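Local atomic coordinates of WA352 (Oryza sativa subsp. indica, PDB entry 5ZT3), a protein that is a mitochondrial protein linked to cytoplasmic male sterility in rice, seen here as an all-helical fragment that spans its DUF8018 family region. Residues D27-I32 and Q54-F59; E60-I65 and A99-M104; A83-N88 and E123-R128. All blocks are in the same frame, centred on the assembly; numbering follows the deposited sequence.

Interaction 1: D27-I32 and Q54-F59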
# COMPACT_ATOMS: atom_id res chain seq x y z
N ASP A 27 -2.72 7.11 -0.41
CA ASP A 27 -2.11 6.83 -1.71
C ASP A 27 -3.18 6.77 -2.78
O ASP A 27 -4.37 6.61 -2.51
CB ASP A 27 -1.37 5.48 -1.73
CG ASP A 27 0.08 5.61 -1.32
OD1 ASP A 27 0.53 6.74 -1.04
OD2 ASP A 27 0.79 4.58 -1.31
N SER A 28 -2.73 6.90 -4.03
CA SER A 28 -3.54 6.64 -5.20
C SER A 28 -2.69 5.85 -6.17
O SER A 28 -1.47 5.73 -6.00
CB SER A 28 -3.98 7.95 -5.85
OG SER A 28 -2.83 8.69 -6.27
N VAL A 29 -3.31 5.31 -7.22
CA VAL A 29 -2.53 4.71 -8.30
C VAL A 29 -1.48 5.69 -8.80
O VAL A 29 -0.30 5.34 -8.98
CB VAL A 29 -3.45 4.23 -9.44
CG1 VAL A 29 -2.62 3.75 -10.63
CG2 VAL A 29 -4.38 3.13 -8.95
N GLN A 30 -1.88 6.95 -9.01
CA GLN A 30 -0.96 7.93 -9.56
C GLN A 30 0.20 8.22 -8.61
O GLN A 30 1.35 8.35 -9.05
CB GLN A 30 -1.70 9.22 -9.91
CG GLN A 30 -2.45 9.15 -11.22
CD GLN A 30 -3.23 10.42 -11.51
OE1 GLN A 30 -3.56 11.18 -10.60
NE2 GLN A 30 -3.52 10.66 -12.78
N SER A 31 -0.06 8.30 -7.31
CA SER A 31 1.03 8.60 -6.39
C SER A 31 2.00 7.43 -6.30
O SER A 31 3.22 7.63 -6.20
CB SER A 31 0.51 9.03 -5.02
OG SER A 31 0.01 7.94 -4.27
N ILE A 32 1.50 6.19 -6.37
CA ILE A 32 2.38 5.03 -6.39
C ILE A 32 3.19 5.01 -7.68
O ILE A 32 4.39 4.72 -7.68
CB ILE A 32 1.58 3.74 -6.19
CG1 ILE A 32 0.96 3.72 -4.80
CG2 ILE A 32 2.45 2.50 -6.44
CD1 ILE A 32 -0.12 2.66 -4.62
N GLN A 54 2.14 -1.72 -12.77
CA GLN A 54 2.62 -2.13 -11.46
C GLN A 54 1.91 -1.36 -10.35
O GLN A 54 1.58 -1.92 -9.30
CB GLN A 54 4.13 -1.92 -11.38
CG GLN A 54 4.88 -2.81 -12.36
CD GLN A 54 6.30 -2.36 -12.62
OE1 GLN A 54 6.66 -1.21 -12.37
NE2 GLN A 54 7.11 -3.27 -13.15
N ALA A 55 1.65 -0.06 -10.57
CA ALA A 55 1.00 0.75 -9.54
C ALA A 55 -0.43 0.30 -9.31
O ALA A 55 -0.90 0.28 -8.17
CB ALA A 55 1.03 2.22 -9.93
N GLU A 56 -1.15 -0.08 -10.38
CA GLU A 56 -2.51 -0.57 -10.21
C GLU A 56 -2.52 -1.83 -9.36
O GLU A 56 -3.38 -2.00 -8.48
CB GLU A 56 -3.12 -0.85 -11.59
CG GLU A 56 -3.54 0.40 -12.36
CD GLU A 56 -4.03 0.07 -13.75
OE1 GLU A 56 -3.93 -1.11 -14.14
OE2 GLU A 56 -4.51 0.98 -14.45
N ASP A 57 -1.56 -2.73 -9.60
CA ASP A 57 -1.53 -3.98 -8.84
C ASP A 57 -1.20 -3.72 -7.38
O ASP A 57 -1.83 -4.31 -6.48
CB ASP A 57 -0.50 -4.94 -9.44
CG ASP A 57 -0.95 -5.56 -10.75
OD1 ASP A 57 -2.12 -5.38 -11.14
OD2 ASP A 57 -0.13 -6.25 -11.39
N LEU A 58 -0.23 -2.85 -7.12
CA LEU A 58 0.13 -2.53 -5.75
C LEU A 58 -1.04 -1.86 -5.03
O LEU A 58 -1.37 -2.22 -3.89
CB LEU A 58 1.36 -1.62 -5.72
CG LEU A 58 2.70 -2.25 -6.09
CD1 LEU A 58 3.73 -1.14 -6.24
CD2 LEU A 58 3.15 -3.27 -5.06
N PHE A 59 -1.70 -0.90 -5.69
CA PHE A 59 -2.75 -0.14 -5.02
C PHE A 59 -3.91 -1.04 -4.62
O PHE A 59 -4.43 -0.95 -3.50
CB PHE A 59 -3.25 0.98 -5.93
CG PHE A 59 -4.25 1.90 -5.27
CD1 PHE A 59 -3.87 2.71 -4.21
CD2 PHE A 59 -5.55 1.97 -5.72
CE1 PHE A 59 -4.78 3.56 -3.60
CE2 PHE A 59 -6.47 2.82 -5.12
CZ PHE A 59 -6.07 3.63 -4.07

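Interaction 2: E60-I65 and A99-M104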
# COMPACT_ATOMS: atom_id res chain seq x y z
N GLU A 60 -4.34 -1.92 -5.52
CA GLU A 60 -5.47 -2.79 -5.21
C GLU A 60 -5.17 -3.65 -3.99
O GLU A 60 -6.03 -3.83 -3.12
CB GLU A 60 -5.80 -3.67 -6.42
CG GLU A 60 -6.94 -4.65 -6.17
CD GLU A 60 -7.64 -5.06 -7.44
OE1 GLU A 60 -6.98 -5.10 -8.50
OE2 GLU A 60 -8.86 -5.36 -7.39
N LEU A 61 -3.95 -4.17 -3.89
CA LEU A 61 -3.57 -4.97 -2.73
C LEU A 61 -3.48 -4.13 -1.47
O LEU A 61 -3.93 -4.54 -0.39
CB LEU A 61 -2.24 -5.67 -2.99
CG LEU A 61 -2.29 -7.13 -3.41
CD1 LEU A 61 -0.90 -7.62 -3.58
CD2 LEU A 61 -3.00 -7.96 -2.38
N LYS A 62 -2.85 -2.95 -1.56
CA LYS A 62 -2.77 -2.08 -0.40
C LYS A 62 -4.15 -1.75 0.14
O LYS A 62 -4.35 -1.74 1.36
CB LYS A 62 -2.07 -0.78 -0.77
CG LYS A 62 -0.59 -0.88 -0.98
CD LYS A 62 -0.04 0.53 -1.09
CE LYS A 62 1.35 0.52 -1.60
NZ LYS A 62 1.93 1.89 -1.51
N VAL A 63 -5.10 -1.48 -0.75
CA VAL A 63 -6.45 -1.14 -0.30
C VAL A 63 -7.07 -2.31 0.46
O VAL A 63 -7.71 -2.11 1.50
CB VAL A 63 -7.32 -0.67 -1.47
CG1 VAL A 63 -8.77 -0.51 -1.05
CG2 VAL A 63 -6.79 0.65 -2.01
N GLU A 64 -6.87 -3.54 -0.02
CA GLU A 64 -7.41 -4.68 0.70
C GLU A 64 -6.81 -4.78 2.10
O GLU A 64 -7.53 -5.05 3.07
CB GLU A 64 -7.20 -5.96 -0.09
CG GLU A 64 -8.05 -6.04 -1.36
CD GLU A 64 -9.51 -5.68 -1.10
OE1 GLU A 64 -10.09 -6.24 -0.14
OE2 GLU A 64 -10.05 -4.82 -1.83
N ILE A 65 -5.51 -4.57 2.22
CA ILE A 65 -4.86 -4.62 3.52
C ILE A 65 -5.36 -3.50 4.42
O ILE A 65 -5.66 -3.70 5.60
CB ILE A 65 -3.33 -4.58 3.37
CG1 ILE A 65 -2.81 -5.84 2.70
CG2 ILE A 65 -2.64 -4.36 4.71
CD1 ILE A 65 -1.38 -5.71 2.19
N ALA A 99 4.77 -9.59 -3.89
CA ALA A 99 4.57 -10.88 -3.23
C ALA A 99 4.52 -10.74 -1.72
O ALA A 99 3.78 -11.46 -1.04
CB ALA A 99 5.66 -11.87 -3.64
N ARG A 100 5.31 -9.81 -1.17
CA ARG A 100 5.27 -9.59 0.28
C ARG A 100 3.92 -9.05 0.72
O ARG A 100 3.39 -9.44 1.77
CB ARG A 100 6.41 -8.66 0.71
CG ARG A 100 6.27 -8.02 2.11
CD ARG A 100 6.18 -9.04 3.24
NE ARG A 100 6.97 -10.23 2.99
CZ ARG A 100 8.28 -10.34 3.23
NH1 ARG A 100 8.98 -9.30 3.68
NH2 ARG A 100 8.91 -11.48 2.96
N LEU A 101 3.34 -8.13 -0.06
CA LEU A 101 2.00 -7.64 0.25
C LEU A 101 0.99 -8.78 0.22
O LEU A 101 0.11 -8.86 1.09
CB LEU A 101 1.62 -6.52 -0.72
CG LEU A 101 2.33 -5.18 -0.58
CD1 LEU A 101 1.91 -4.26 -1.71
CD2 LEU A 101 2.05 -4.53 0.78
N HIS A 102 1.11 -9.68 -0.76
CA HIS A 102 0.22 -10.85 -0.77
C HIS A 102 0.41 -11.70 0.48
O HIS A 102 -0.56 -12.17 1.08
CB HIS A 102 0.43 -11.69 -2.03
CG HIS A 102 -0.32 -11.19 -3.22
ND1 HIS A 102 -1.64 -11.52 -3.46
CD2 HIS A 102 0.06 -10.40 -4.25
CE1 HIS A 102 -2.04 -10.94 -4.58
NE2 HIS A 102 -1.04 -10.25 -5.07
N GLN A 103 1.66 -11.89 0.91
CA GLN A 103 1.92 -12.66 2.13
C GLN A 103 1.29 -11.99 3.34
O GLN A 103 0.69 -12.66 4.19
CB GLN A 103 3.42 -12.84 2.33
CG GLN A 103 3.79 -13.62 3.58
CD GLN A 103 5.29 -13.73 3.78
OE1 GLN A 103 6.07 -13.04 3.12
NE2 GLN A 103 5.71 -14.59 4.71
N MET A 104 1.40 -10.66 3.43
CA MET A 104 0.81 -9.93 4.55
C MET A 104 -0.71 -10.05 4.55
O MET A 104 -1.31 -10.29 5.61
CB MET A 104 1.25 -8.46 4.45
CG MET A 104 2.75 -8.28 4.68
SD MET A 104 3.41 -6.70 4.16
CE MET A 104 2.41 -5.61 5.16

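Interaction 3: A83-N88 and E123-R128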
# COMPACT_ATOMS: atom_id res chain seq x y z
N ALA A 83 -1.51 3.72 3.93
CA ALA A 83 -0.54 3.36 2.90
C ALA A 83 0.89 3.58 3.39
O ALA A 83 1.79 2.82 3.02
CB ALA A 83 -0.82 4.11 1.61
N ARG A 84 1.11 4.59 4.23
CA ARG A 84 2.46 4.83 4.75
C ARG A 84 2.95 3.66 5.60
O ARG A 84 4.15 3.37 5.61
CB ARG A 84 2.51 6.14 5.55
CG ARG A 84 2.19 7.40 4.74
CD ARG A 84 3.30 7.81 3.75
NE ARG A 84 3.51 6.82 2.70
CZ ARG A 84 2.72 6.65 1.64
NH1 ARG A 84 1.65 7.42 1.46
NH2 ARG A 84 2.99 5.70 0.76
N ALA A 85 2.04 2.96 6.27
CA ALA A 85 2.44 1.82 7.07
C ALA A 85 2.85 0.63 6.21
O ALA A 85 3.39 -0.34 6.75
CB ALA A 85 1.32 1.43 8.03
N LEU A 86 2.61 0.68 4.90
CA LEU A 86 2.96 -0.40 4.00
C LEU A 86 4.22 -0.11 3.18
O LEU A 86 4.62 -0.94 2.35
CB LEU A 86 1.78 -0.73 3.08
CG LEU A 86 0.50 -1.13 3.83
CD1 LEU A 86 -0.62 -1.44 2.85
CD2 LEU A 86 0.74 -2.31 4.75
N ASP A 87 4.85 1.04 3.40
CA ASP A 87 6.13 1.33 2.75
C ASP A 87 7.20 0.34 3.22
O ASP A 87 7.08 -0.30 4.26
CB ASP A 87 6.61 2.73 3.16
CG ASP A 87 5.74 3.85 2.61
OD1 ASP A 87 5.78 4.97 3.20
OD2 ASP A 87 5.03 3.65 1.61
N ASN A 88 8.28 0.26 2.45
CA ASN A 88 9.43 -0.56 2.83
C ASN A 88 10.68 0.29 2.71
O ASN A 88 11.05 0.68 1.59
CB ASN A 88 9.54 -1.81 1.95
CG ASN A 88 10.59 -2.79 2.45
OD1 ASN A 88 11.59 -2.39 3.06
ND2 ASN A 88 10.37 -4.07 2.21
N GLU A 123 1.99 -1.26 14.99
CA GLU A 123 3.11 -0.47 15.49
C GLU A 123 3.52 0.63 14.51
O GLU A 123 3.90 1.72 14.94
CB GLU A 123 4.28 -1.39 15.85
CG GLU A 123 5.53 -0.67 16.37
CD GLU A 123 5.25 0.18 17.59
OE1 GLU A 123 4.35 -0.18 18.38
OE2 GLU A 123 5.94 1.21 17.77
N ARG A 124 3.41 0.37 13.21
CA ARG A 124 3.86 1.32 12.20
C ARG A 124 2.92 2.51 12.03
O ARG A 124 3.38 3.63 11.78
CB ARG A 124 3.96 0.63 10.85
CG ARG A 124 5.10 -0.34 10.69
CD ARG A 124 5.08 -0.89 9.29
NE ARG A 124 6.10 -1.90 9.06
CZ ARG A 124 6.20 -2.61 7.94
NH1 ARG A 124 5.33 -2.41 6.96
NH2 ARG A 124 7.16 -3.52 7.81
N VAL A 125 1.61 2.28 12.10
CA VAL A 125 0.62 3.22 11.56
C VAL A 125 0.44 4.43 12.48
O VAL A 125 0.55 4.34 13.71
CB VAL A 125 -0.72 2.49 11.31
CG1 VAL A 125 -1.46 2.17 12.62
CG2 VAL A 125 -1.61 3.30 10.39
N ARG A 126 0.13 5.57 11.87
CA ARG A 126 -0.31 6.73 12.63
C ARG A 126 -1.65 6.46 13.29
O ARG A 126 -2.55 5.84 12.69
CB ARG A 126 -0.46 7.93 11.69
CG ARG A 126 0.82 8.63 11.39
CD ARG A 126 0.57 9.86 10.55
NE ARG A 126 -0.16 10.91 11.27
CZ ARG A 126 -0.18 12.18 10.87
NH1 ARG A 126 0.47 12.53 9.78
NH2 ARG A 126 -0.84 13.09 11.56
N LEU A 127 -1.80 6.93 14.52
CA LEU A 127 -3.06 6.76 15.24
C LEU A 127 -3.97 7.95 14.99
O LEU A 127 -3.52 9.04 14.62
CB LEU A 127 -2.78 6.62 16.74
CG LEU A 127 -1.87 5.45 17.09
CD1 LEU A 127 -1.63 5.40 18.58
CD2 LEU A 127 -2.46 4.14 16.60
N ARG A 128 -5.27 7.73 15.19
CA ARG A 128 -6.19 8.86 15.22
C ARG A 128 -5.89 9.77 16.41
O ARG A 128 -6.00 11.00 16.31
CB ARG A 128 -7.63 8.37 15.36
CG ARG A 128 -8.07 7.34 14.37
CD ARG A 128 -9.44 6.82 14.79
NE ARG A 128 -9.88 5.78 13.88
CZ ARG A 128 -10.57 6.00 12.78
NH1 ARG A 128 -10.95 7.22 12.44
NH2 ARG A 128 -10.90 4.97 12.01
O HOH W 1 5.13 -3.35 4.09

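Interaction 1: D27-I32 and Q54-F59
A capping box opens helix 29-37, and the first turn behind it packs on the middle of helix 45-72 through Val29, Ile32, Ala55 and Phe59. Ser28 is the N-cap: its OG accepts from Ser31 N at 3.0 Å, and Ser28 N donates almost straight to Ser31 OG at 2.9 Å, the reciprocal pair that defines a capping box. The capped turn lies over one face of the Phe59 ring, with Val29 N above the ring centre and Ser28 C nearer the rim. Phe59 reaches this place because its CG stands opposite the backbone N (chi1 -174°). Val29 divides its branches, CG2 touching Phe59 CD2 at 3.6 Å while CG1 rests on Ala55 CB and the CG of Glu56. Ile32 does likewise: CD1 comes to the edge of the Phe59 ring, near its plane and 3.8 Å from CD1 of that ring, and CG2 settles 3.9 Å from Leu58 CD1 and also against Ala55 CB. The small Ala55 lets the backbones close to 5.4 Å between Val29 CA and Ala55 CA. Tyr18 adds an edge-to-face ring contact to Phe59, and Leu58 also touches Leu98 and Leu101 of helix 98-111.

Interaction 2: E60-I65 and A99-M104
Lys62 NZ is gripped by two carboxylates, in salt bridges with Glu95 and Asp27, while nearer the backbone its CG lies 4.3 Å from Leu101 CD1. This lysine flanks a near-parallel helix pair, 45-72 against 98-111, whose short segments have axes 10.0 Å apart and cross at 23° in the all-helical fold. Between them the contact is apolar. Leu61 crosses His102 at about a right angle, its CD2 methyl lying over one face of the imidazole toward the rim, 3.8 Å from His102 CE1. Leu101 faces the partner helix from the preceding position. One turn on from Leu61, Ile65 extends CD1 across Leu101, reaching Leu101 CD2 at 3.9 Å. Two torsions give it that reach: chi1 of -68° turns CG1 away from the carbonyl carbon and beside the backbone N, and chi2 of 165° leaves CD1 extended away from CA. Leu105 and Leu108 prolong the apolar seam along helix 98-111, and Leu121 of helix 116-124 touches both Ile65 and Met104. The same Ile65 CD1 also rests 3.7 Å from the backbone O of Leu101 and 4.4 Å from Met104 CB.

Interaction 3: A83-N88 and E123-R128
Arg124, in the last turn of helix 116-124, reaches across to the backbone of Ala85 in the loop that follows helix 78-81. Its NH1 donates to Ala85 O at 2.8 Å with an N-H...O angle of 164°. The oxygen lies in the guanidinium plane, at its edge, whereas the nitrogen is tilted from the plane of the carbonyl. An extended chain makes this possible: chi1 of -72° sets CG beside the backbone N, and from there to NE the side chain runs straight, passing alongside Ala85 so that CD comes within 3.1 Å of Ala85 O. NH1 also donates, at 3.0 Å, to a water in the guanidinium plane; the water lies 3.0 Å from Leu86 O, to which it probably donates, so two successive carbonyls are probably linked to one nitrogen. Besides this polar bridge, Ala85 CB fits against Arg124 CB at 3.9 Å and Val125 CB at 4.0 Å. Val125 holds CG1 between its backbone N and carbonyl carbon (chi1 74°), and its CB, not a methyl, is nearest Ala85 CB.

Arg84 braces the loop from within by taking Asp87 side-on: NE meets Asp87 OD1 and NH2 meets Asp87 OD2, each at 3.0 Å. This pairing probably limits rotation of both groups, and Arg84 NH1 has a further salt bridge to Asp27.

Trp78 of helix 78-81 touches both Ala85 and Val125, while Leu86 packs on Lys62, Ile65 and Ile66, holding the loop between helix 45-72 and the C-terminal end of helix 116-124.

From the N terminus, interaction 1 folds helix 29-37 back on the middle of helix 45-72, closing the chain 33-53. Interaction 2 opens directly afterwards on the same long helix and brings helix 98-111 alongside it. Interaction 3 crosses interaction 2, since 83-88 falls between the segments of that contact and 123-128 follows both; it ties the loop after helix 78-81 to the chain's C-terminal part. Asp27 is the polar joint of all three, and Leu86 also meets Met104, connecting interactions 2 and 3. Helix 45-72 carries a segment of interactions 1 and 2, and Leu86 of interaction 3 packs on it.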